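PDB 4HYN: CheC, inhibitor of MCP methylation / FliN fusion protein from Thermotoga maritima, which probably dephosphorylates the chemotaxis response regulator CheY at the flagellar rotor, as a FliY member of the CheC phosphatase family. Local coordinates for residues V60-Y65 with E70-L75. Sequence-based numbering, arbitrary orientation.
Sequences VVSVEY and EGLNVL
V61 and L75 face each other as a hydrogen-bonded antiparallel pair, V61 N to L75 O at 2.8 Å and L75 N to V61 O at 2.7 Å; V63 and N73 repeat the pattern two residues on. Beyond them Y65 N meets G71 O at 2.8 Å in an almost straight bond (175°). G71 suits its place because a side chain at its backbone angles would collide with the preceding carbonyl oxygen. The extended first torsion of N73 (chi1 -178°) carries its amide towards the Y65 hydroxyl. The two side chains cross obliquely, amide and ring planes 38° apart; Y65 OH stands 3.0 Å from N73 OD1, while N73 ND2 is hydrogen-bonded to Q181. Were Y65 replaced by an alanine, losing the ring carbon CE1 near N73 CB would probably open a gap beside N73 and leave OD1 without the neighbouring hydroxyl. Beta-branched V63 favours the extended backbone and sets CG1 alongside N73 CB, 3.9 Å away. On the other face small S62 lets V74 CG2 approach its CB (3.9 Å), and L72 CD1 crosses to E64 OE2 at 3.6 Å. In this hairpin, strand 133-143 flanks 57-66 and strand 177-184 flanks 71-78, while on helix 103-128 V61 packs against M113, V63 against M117 and L75 against both.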
ATOM      1  N   VAL A  60      -7.284  -2.596  -6.618  1.00 18.31           N
ATOM      2  CA  VAL A  60      -5.838  -2.451  -6.591  1.00 18.61           C
ATOM      3  C   VAL A  60      -5.491  -1.034  -6.998  1.00 20.50           C
ATOM      4  O   VAL A  60      -5.957  -0.534  -8.027  1.00 21.59           O
ATOM      5  CB  VAL A  60      -5.108  -3.475  -7.503  1.00 18.44           C
ATOM      6  CG1 VAL A  60      -5.466  -4.893  -7.088  1.00 17.91           C
ATOM      7  CG2 VAL A  60      -5.451  -3.251  -8.955  1.00 19.95           C
ATOM      8  N   VAL A  61      -4.748  -0.356  -6.130  1.00 21.22           N
ATOM      9  CA  VAL A  61      -4.338   1.016  -6.377  1.00 21.79           C
ATOM     10  C   VAL A  61      -2.833   0.976  -6.560  1.00 22.39           C
ATOM     11  O   VAL A  61      -2.104   0.561  -5.660  1.00 25.26           O
ATOM     12  CB  VAL A  61      -4.676   1.946  -5.183  1.00 22.93           C
ATOM     13  CG1 VAL A  61      -4.515   3.397  -5.599  1.00 23.92           C
ATOM     14  CG2 VAL A  61      -6.087   1.690  -4.678  1.00 22.65           C
ATOM     15  N   SER A  62      -2.369   1.373  -7.739  1.00 21.24           N
ATOM     16  CA  SER A  62      -0.944   1.352  -8.010  1.00 21.43           C
ATOM     17  C   SER A  62      -0.377   2.719  -8.343  1.00 20.86           C
ATOM     18  O   SER A  62      -1.052   3.578  -8.920  1.00 22.16           O
ATOM     19  CB  SER A  62      -0.613   0.342  -9.119  1.00 21.73           C
ATOM     20  OG  SER A  62      -1.398   0.563 -10.274  1.00 23.45           O
ATOM     21  N   VAL A  63       0.886   2.892  -7.993  1.00 18.54           N
ATOM     22  CA  VAL A  63       1.594   4.127  -8.223  1.00 19.23           C
ATOM     23  C   VAL A  63       2.991   3.785  -8.769  1.00 20.50           C
ATOM     24  O   VAL A  63       3.605   2.784  -8.385  1.00 19.47           O
ATOM     25  CB  VAL A  63       1.637   4.946  -6.898  1.00 20.17           C
ATOM     26  CG1 VAL A  63       3.023   4.957  -6.277  1.00 17.92           C
ATOM     27  CG2 VAL A  63       1.083   6.338  -7.121  1.00 20.08           C
ATOM     28  N   GLU A  64       3.453   4.576  -9.727  1.00 22.22           N
ATOM     29  CA  GLU A  64       4.758   4.349 -10.329  1.00 24.40           C
ATOM     30  C   GLU A  64       5.792   5.288  -9.718  1.00 25.10           C
ATOM     31  O   GLU A  64       5.580   6.499  -9.651  1.00 24.13           O
ATOM     32  CB  GLU A  64       4.675   4.574 -11.835  1.00 26.51           C
ATOM     33  CG  GLU A  64       5.862   4.065 -12.618  1.00 30.86           C
ATOM     34  CD  GLU A  64       5.847   2.563 -12.780  1.00 34.25           C
ATOM     35  OE1 GLU A  64       6.898   1.924 -12.527  1.00 33.59           O
ATOM     36  OE2 GLU A  64       4.782   2.029 -13.171  1.00 35.74           O
ATOM     37  N   TYR A  65       6.898   4.714  -9.252  1.00 26.65           N
ATOM     38  CA  TYR A  65       7.984   5.487  -8.654  1.00 28.87           C
ATOM     39  C   TYR A  65       8.976   5.983  -9.697  1.00 29.74           C
ATOM     40  O   TYR A  65       9.391   5.232 -10.578  1.00 31.18           O
ATOM     41  CB  TYR A  65       8.729   4.658  -7.608  1.00 28.78           C
ATOM     42  CG  TYR A  65       8.055   4.589  -6.257  1.00 29.96           C
ATOM     43  CD1 TYR A  65       8.110   3.425  -5.496  1.00 31.04           C
ATOM     44  CD2 TYR A  65       7.399   5.693  -5.723  1.00 29.60           C
ATOM     45  CE1 TYR A  65       7.533   3.357  -4.238  1.00 32.08           C
ATOM     46  CE2 TYR A  65       6.816   5.636  -4.460  1.00 31.89           C
ATOM     47  CZ  TYR A  65       6.888   4.463  -3.725  1.00 33.46           C
ATOM     48  OH  TYR A  65       6.305   4.384  -2.480  1.00 37.84           O
ATOM     49  N   GLU A  70      12.584   3.445  -8.625  1.00 27.06           N
ATOM     50  CA  GLU A  70      11.899   3.103  -9.867  1.00 27.33           C
ATOM     51  C   GLU A  70      11.196   1.776  -9.698  1.00 24.87           C
ATOM     52  O   GLU A  70      11.813   0.771  -9.367  1.00 24.90           O
ATOM     53  CB  GLU A  70      12.883   3.021 -11.037  1.00 31.14           C
ATOM     54  CG  GLU A  70      13.419   4.371 -11.498  1.00 36.84           C
ATOM     55  CD  GLU A  70      14.548   4.257 -12.513  1.00 41.16           C
ATOM     56  OE1 GLU A  70      14.772   3.143 -13.044  1.00 43.74           O
ATOM     57  OE2 GLU A  70      15.217   5.288 -12.776  1.00 43.56           O
ATOM     58  N   GLY A  71       9.892   1.775  -9.914  1.00 24.35           N
ATOM     59  CA  GLY A  71       9.151   0.546  -9.776  1.00 20.98           C
ATOM     60  C   GLY A  71       7.685   0.766  -9.494  1.00 20.00           C
ATOM     61  O   GLY A  71       7.229   1.898  -9.272  1.00 17.60           O
ATOM     62  N   LEU A  72       6.952  -0.341  -9.507  1.00 18.02           N
ATOM     63  CA  LEU A  72       5.527  -0.330  -9.265  1.00 17.61           C
ATOM     64  C   LEU A  72       5.230  -0.593  -7.789  1.00 16.94           C
ATOM     65  O   LEU A  72       5.835  -1.457  -7.165  1.00 17.24           O
ATOM     66  CB  LEU A  72       4.856  -1.378 -10.150  1.00 15.35           C
ATOM     67  CG  LEU A  72       3.340  -1.332 -10.260  1.00 15.19           C
ATOM     68  CD1 LEU A  72       2.889  -0.033 -10.925  1.00 11.74           C
ATOM     69  CD2 LEU A  72       2.888  -2.533 -11.058  1.00 16.77           C
ATOM     70  N   ASN A  73       4.313   0.191  -7.241  1.00 18.14           N
ATOM     71  CA  ASN A  73       3.904   0.092  -5.847  1.00 18.83           C
ATOM     72  C   ASN A  73       2.396  -0.159  -5.902  1.00 17.71           C
ATOM     73  O   ASN A  73       1.629   0.685  -6.371  1.00 16.51           O
ATOM     74  CB  ASN A  73       4.238   1.409  -5.126  1.00 21.43           C
ATOM     75  CG  ASN A  73       3.894   1.392  -3.634  1.00 24.78           C
ATOM     76  OD1 ASN A  73       4.067   2.402  -2.946  1.00 27.79           O
ATOM     77  ND2 ASN A  73       3.409   0.264  -3.132  1.00 24.58           N
ATOM     78  N   VAL A  74       1.985  -1.325  -5.416  1.00 15.58           N
ATOM     79  CA  VAL A  74       0.590  -1.729  -5.452  1.00 14.08           C
ATOM     80  C   VAL A  74      -0.073  -1.893  -4.096  1.00 14.85           C
ATOM     81  O   VAL A  74       0.494  -2.497  -3.188  1.00 14.83           O
ATOM     82  CB  VAL A  74       0.445  -3.067  -6.226  1.00 12.40           C
ATOM     83  CG1 VAL A  74      -0.999  -3.565  -6.196  1.00 12.63           C
ATOM     84  CG2 VAL A  74       0.918  -2.894  -7.659  1.00  9.54           C
ATOM     85  N   LEU A  75      -1.283  -1.351  -3.978  1.00 14.32           N
ATOM     86  CA  LEU A  75      -2.085  -1.462  -2.765  1.00 15.13           C
ATOM     87  C   LEU A  75      -3.309  -2.305  -3.107  1.00 15.55           C
ATOM     88  O   LEU A  75      -3.968  -2.068  -4.123  1.00 13.73           O
ATOM     89  CB  LEU A  75      -2.543  -0.091  -2.268  1.00 16.48           C
ATOM     90  CG  LEU A  75      -1.539   0.831  -1.578  1.00 15.70           C
ATOM     91  CD1 LEU A  75      -2.297   2.009  -0.978  1.00 15.79           C
ATOM     92  CD2 LEU A  75      -0.804   0.069  -0.482  1.00 15.82           C
TER